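Local coordinates for histone-lysine N-methyltransferase SETMAR (Homo sapiens, PDB 3BO5), which methylates a lysine of histone H3 through its SET domain and, fused to a transposase-derived part, takes part in DNA double-strand break repair, at residues N210-P215 / C276-C281; P215-I220 / E243-D248. The protein carries 2 engineered substitutions. All coordinates share one frame; numbering follows the deposited sequence.

How the contacts relate
Contact 1 lies toward the periphery, its centre about 18 Å from that of the chain, and joins the SET domain to the post-SET loop; contact 2, at about 9 Å, is largely buried and holds two parts of the SET domain together. The two share Pro-215, and strand 244-247 of contact 2 pairs with strand 210-211 of contact 1; residues 215-220 run on into strand 217-223, which crosses strand 244-247. This interweaving of residues 210-220 with strand 244-247 belongs to the pseudoknot of the SET fold. Chemistry follows place: metal bonds, cysteine sulfurs and a surface carboxylate in contact 1; a buried amide and apolar side chains in contact 2.

Contact 1 of 2, residues N210-P215 / C276-C281. With ZN (zinc ion), chain E; SAH (S-adenosyl-L-homocysteine), chain F.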
# COMPACT_ATOMS: atom_id res chain seq x y z
N ASN A 210 2.21 -10.27 3.26
CA ASN A 210 3.54 -10.78 3.58
C ASN A 210 4.60 -10.35 2.58
O ASN A 210 4.31 -9.85 1.48
CB ASN A 210 3.46 -12.31 3.76
CG ASN A 210 2.76 -12.67 5.03
OD1 ASN A 210 3.00 -12.06 6.07
ND2 ASN A 210 1.90 -13.70 4.98
N HIS A 211 5.88 -10.49 2.99
CA HIS A 211 6.96 -10.19 2.09
C HIS A 211 7.23 -11.37 1.16
O HIS A 211 7.13 -12.50 1.50
CB HIS A 211 8.24 -10.12 2.97
CG HIS A 211 9.48 -10.09 2.17
ND1 HIS A 211 9.88 -8.97 1.46
CD2 HIS A 211 10.42 -11.05 1.93
CE1 HIS A 211 11.01 -9.26 0.81
NE2 HIS A 211 11.33 -10.53 1.06
N SER A 212 7.65 -11.04 -0.04
CA SER A 212 8.24 -12.03 -0.88
C SER A 212 9.45 -11.47 -1.55
O SER A 212 9.43 -10.31 -1.91
CB SER A 212 7.23 -12.45 -1.94
OG SER A 212 7.93 -13.37 -2.84
N CYS A 213 10.49 -12.32 -1.77
CA CYS A 213 11.65 -11.92 -2.52
C CYS A 213 11.34 -11.78 -4.01
O CYS A 213 12.13 -11.22 -4.76
CB CYS A 213 12.72 -13.02 -2.25
SG CYS A 213 13.29 -12.90 -0.55
N GLU A 214 10.22 -12.39 -4.41
CA GLU A 214 9.74 -12.31 -5.79
C GLU A 214 8.27 -12.04 -5.68
O GLU A 214 7.43 -12.89 -5.95
CB GLU A 214 9.98 -13.61 -6.56
CG GLU A 214 11.40 -13.85 -6.91
CD GLU A 214 11.60 -15.19 -7.63
OE1 GLU A 214 10.60 -15.78 -8.16
OE2 GLU A 214 12.78 -15.64 -7.65
N PRO A 215 7.95 -10.80 -5.32
CA PRO A 215 6.56 -10.55 -4.99
C PRO A 215 5.72 -10.34 -6.19
O PRO A 215 6.21 -10.16 -7.30
CB PRO A 215 6.66 -9.23 -4.23
CG PRO A 215 7.82 -8.53 -4.86
CD PRO A 215 8.81 -9.62 -5.06
N CYS A 276 9.39 -17.08 1.97
CA CYS A 276 8.56 -16.69 0.85
C CYS A 276 8.52 -17.78 -0.18
O CYS A 276 7.56 -17.81 -0.93
CB CYS A 276 9.02 -15.36 0.24
SG CYS A 276 10.49 -15.45 -0.82
N GLY A 277 9.53 -18.67 -0.25
CA GLY A 277 9.48 -19.81 -1.25
C GLY A 277 9.94 -19.48 -2.64
O GLY A 277 9.96 -20.35 -3.54
N ALA A 278 10.32 -18.24 -2.87
CA ALA A 278 10.82 -17.85 -4.18
C ALA A 278 12.18 -18.48 -4.49
O ALA A 278 13.04 -18.63 -3.59
CB ALA A 278 10.88 -16.30 -4.28
N LYS A 279 12.44 -18.81 -5.76
CA LYS A 279 13.77 -19.31 -6.13
C LYS A 279 14.91 -18.36 -5.78
O LYS A 279 15.99 -18.81 -5.38
CB LYS A 279 13.77 -19.71 -7.63
CG LYS A 279 12.68 -20.74 -7.92
CD LYS A 279 13.06 -22.22 -7.66
CE LYS A 279 12.07 -23.01 -6.73
NZ LYS A 279 10.67 -23.31 -7.16
N SER A 280 14.70 -17.05 -5.94
CA SER A 280 15.75 -16.10 -5.59
C SER A 280 15.69 -15.70 -4.11
O SER A 280 16.28 -14.68 -3.74
CB SER A 280 15.68 -14.85 -6.46
OG SER A 280 14.49 -14.12 -6.23
N CYS A 281 14.96 -16.46 -3.28
CA CYS A 281 14.90 -16.08 -1.83
C CYS A 281 16.28 -15.82 -1.24
O CYS A 281 17.24 -16.56 -1.52
CB CYS A 281 14.17 -17.11 -1.00
SG CYS A 281 13.80 -16.56 0.72
ZN ZN E . 12.27 -14.85 0.49
N SAH F . 1.99 -12.26 8.89
CA SAH F . 1.52 -10.95 9.44
CB SAH F . 1.13 -9.95 8.33
CG SAH F . 2.41 -9.31 7.75
SD SAH F . 3.21 -8.22 8.96
C SAH F . 0.35 -11.22 10.41
O SAH F . 0.07 -12.37 10.75
OXT SAH F . -0.31 -10.21 10.83
C5' SAH F . 4.91 -8.81 8.84
C4' SAH F . 5.19 -10.10 9.60
O4' SAH F . 4.69 -11.24 8.90
C3' SAH F . 6.65 -10.39 9.76
O3' SAH F . 7.20 -9.69 10.92
C2' SAH F . 6.71 -11.88 9.93
O2' SAH F . 6.19 -12.30 11.21
C1' SAH F . 5.66 -12.31 8.93
N9 SAH F . 6.18 -12.42 7.55
C8 SAH F . 5.83 -11.66 6.44
N7 SAH F . 6.46 -12.15 5.39
C5 SAH F . 7.18 -13.23 5.76
C6 SAH F . 8.05 -14.06 5.02
N6 SAH F . 8.27 -14.01 3.71
N1 SAH F . 8.68 -15.05 5.77
C2 SAH F . 8.48 -15.18 7.11
N3 SAH F . 7.62 -14.41 7.87
C4 SAH F . 7.06 -13.40 7.14
O HOH W 1 6.71 -15.81 -2.66
O HOH W 2 10.47 -18.35 -7.78
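Glu-214 lays its aliphatic stem against the methyl of Ala-278, with Glu-214 CG 3.6 Å from Ala-278 CB; so small a side chain lets the glutamate pass over it to the turn beyond. The chain leaves with CG anti to the carbonyl carbon (chi1 -73°) and runs on extended, which carries the carboxylate to Ser-280. There OE2 receives two donors: Ser-280 OG at 2.7 Å on its anti lone pair, and Ser-280 N at 2.9 Å from 38° above the carboxylate plane. A water donates to OE1 and accepts from Lys-279 N, so one oxygen holds the type I turn 278-281 directly and the other through a water. Beside it lies the zinc site that ties the SET domain to the post-SET loop: Cys-213 meets the CxCx4C cysteines Cys-276 and Cys-281, and Cys-274 completes the four sulfurs. Cys-276 SG, 2.3 Å from the zinc ion, also accepts from Cys-213 N, 3.3 Å away and nearly straight at 172°, and from Ala-278 N. His-211 NE2 donates to Cys-213 SG at 3.5 Å, while its ND1 is hydrogen-bonded to Tyr-249 N, which helps fix the turn of the ring. Such N-H groups on sulfur probably ease the negative charge of the thiolates. The His-211 backbone reads the adenine of S-adenosylhomocysteine: His-211 N donates to SAH N7 at 3.0 Å, and SAH N6 donates to His-211 O at 2.9 Å.

Contact 2 of 2, residues P215-I220 / E243-D248; sequences PNLLMI and EELSYD
Asn-216 reaches along strand 244-247 with its amide, giving and taking bonds much as a neighbouring strand would. Its OD1 accepts Ser-246 N at 2.9 Å, while ND2 donates to Glu-244 O at 2.9 Å and, nearly in the amide plane, to Glu-243 OE2, also 2.9 Å away. The carboxylate is met from about 50° above its own plane, and its OE1 is held by Val-240 N. With CG set between the backbone N and the carbonyl carbon (chi1 55°), the amide is brought alongside the backbone of 244-246. Next in the chain, Leu-217 N donates to Ser-246 O at 3.0 Å, where the strands cross at 45°. Packing is tight about this crossing: Pro-215 CB lies 3.5 Å from Tyr-247 CA, its compact ring suiting the close approach. Farther along strand 217-220, the flexible Met-219 sets CE over one face of the Tyr-247 ring, offset toward the rim, 3.7 Å from CE1, in a CH-pi contact. The partly exposed Asp-248 end is looser, a water linking Leu-217 O to Asp-248 N. Were Asn-216 replaced by an alanine, Ser-246 N and Glu-244 O would probably lose the amide that bonds them, and the Glu-243 carboxylate one of its donors. One neutral amide, both donor and acceptor, thus binds backbone N and O as a strand's peptide would, and takes a carboxylate as well.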
# COMPACT_ATOMS: atom_id res chain seq x y z
N PRO A 215 7.95 -10.80 -5.32
CA PRO A 215 6.56 -10.55 -4.99
C PRO A 215 5.72 -10.34 -6.19
O PRO A 215 6.21 -10.16 -7.30
CB PRO A 215 6.66 -9.23 -4.23
CG PRO A 215 7.82 -8.53 -4.86
CD PRO A 215 8.81 -9.62 -5.06
N ASN A 216 4.41 -10.23 -5.94
CA ASN A 216 3.51 -9.97 -7.08
C ASN A 216 2.85 -8.61 -7.07
O ASN A 216 2.04 -8.33 -7.95
CB ASN A 216 2.44 -11.07 -7.23
CG ASN A 216 1.63 -11.31 -5.99
OD1 ASN A 216 1.64 -10.50 -5.04
ND2 ASN A 216 0.90 -12.47 -5.96
N LEU A 217 3.19 -7.82 -6.05
CA LEU A 217 2.72 -6.41 -6.01
C LEU A 217 3.94 -5.48 -6.07
O LEU A 217 5.02 -5.79 -5.53
CB LEU A 217 2.00 -6.11 -4.72
CG LEU A 217 0.79 -6.98 -4.48
CD1 LEU A 217 0.21 -6.66 -3.10
CD2 LEU A 217 -0.26 -6.88 -5.61
N LEU A 218 3.68 -4.31 -6.65
CA LEU A 218 4.58 -3.19 -6.62
C LEU A 218 3.94 -2.00 -5.90
O LEU A 218 2.85 -1.64 -6.24
CB LEU A 218 4.94 -2.71 -8.07
CG LEU A 218 5.85 -1.51 -8.19
CD1 LEU A 218 7.22 -1.72 -7.54
CD2 LEU A 218 6.01 -1.10 -9.72
N MET A 219 4.66 -1.38 -4.94
CA MET A 219 4.13 -0.24 -4.22
C MET A 219 4.58 1.08 -4.88
O MET A 219 5.78 1.28 -5.15
CB MET A 219 4.69 -0.25 -2.80
CG MET A 219 4.01 0.88 -1.95
SD MET A 219 4.72 0.84 -0.29
CE MET A 219 3.73 -0.49 0.43
N ILE A 220 3.62 1.96 -5.17
CA ILE A 220 3.87 3.24 -5.77
C ILE A 220 3.30 4.32 -4.87
O ILE A 220 2.14 4.22 -4.50
CB ILE A 220 3.06 3.32 -7.13
CG1 ILE A 220 3.55 2.25 -8.10
CG2 ILE A 220 3.30 4.65 -7.83
CD1 ILE A 220 5.02 2.23 -8.22
N GLU A 243 -4.12 -16.89 -5.03
CA GLU A 243 -2.69 -16.61 -4.98
C GLU A 243 -2.52 -15.62 -3.84
O GLU A 243 -3.20 -14.56 -3.79
CB GLU A 243 -2.18 -15.95 -6.28
CG GLU A 243 -0.67 -15.84 -6.28
CD GLU A 243 -0.13 -15.42 -7.62
OE1 GLU A 243 -0.80 -15.70 -8.64
OE2 GLU A 243 1.00 -14.85 -7.68
N GLU A 244 -1.52 -15.91 -3.03
CA GLU A 244 -1.17 -14.97 -1.95
C GLU A 244 -0.54 -13.70 -2.51
O GLU A 244 0.21 -13.74 -3.50
CB GLU A 244 -0.17 -15.57 -1.00
CG GLU A 244 0.27 -14.57 0.13
CD GLU A 244 1.08 -15.23 1.23
OE1 GLU A 244 1.55 -16.41 1.04
OE2 GLU A 244 1.29 -14.58 2.30
N LEU A 245 -0.93 -12.57 -1.91
CA LEU A 245 -0.47 -11.24 -2.38
C LEU A 245 0.75 -10.86 -1.52
O LEU A 245 0.70 -11.07 -0.28
CB LEU A 245 -1.59 -10.23 -2.15
CG LEU A 245 -2.84 -10.54 -2.98
CD1 LEU A 245 -3.99 -9.70 -2.48
CD2 LEU A 245 -2.60 -10.26 -4.46
N SER A 246 1.78 -10.35 -2.16
CA SER A 246 3.02 -10.03 -1.41
C SER A 246 3.67 -8.83 -1.98
O SER A 246 3.50 -8.49 -3.17
CB SER A 246 3.95 -11.20 -1.52
OG SER A 246 4.29 -11.49 -2.88
N TYR A 247 4.49 -8.14 -1.17
CA TYR A 247 5.35 -7.13 -1.78
C TYR A 247 6.73 -7.24 -1.12
O TYR A 247 6.90 -8.03 -0.18
CB TYR A 247 4.84 -5.69 -1.60
CG TYR A 247 4.73 -5.06 -0.22
CD1 TYR A 247 5.75 -4.24 0.28
CD2 TYR A 247 3.52 -5.18 0.55
CE1 TYR A 247 5.57 -3.55 1.48
CE2 TYR A 247 3.36 -4.49 1.76
CZ TYR A 247 4.40 -3.70 2.20
OH TYR A 247 4.31 -2.91 3.33
N ASP A 248 7.67 -6.52 -1.72
CA ASP A 248 9.04 -6.63 -1.22
C ASP A 248 9.26 -5.66 -0.09
O ASP A 248 9.19 -4.45 -0.31
CB ASP A 248 9.97 -6.32 -2.38
CG ASP A 248 11.46 -6.24 -1.99
OD1 ASP A 248 11.86 -6.51 -0.83
OD2 ASP A 248 12.21 -5.95 -2.99
O HOH W 3 7.20 -5.07 -4.07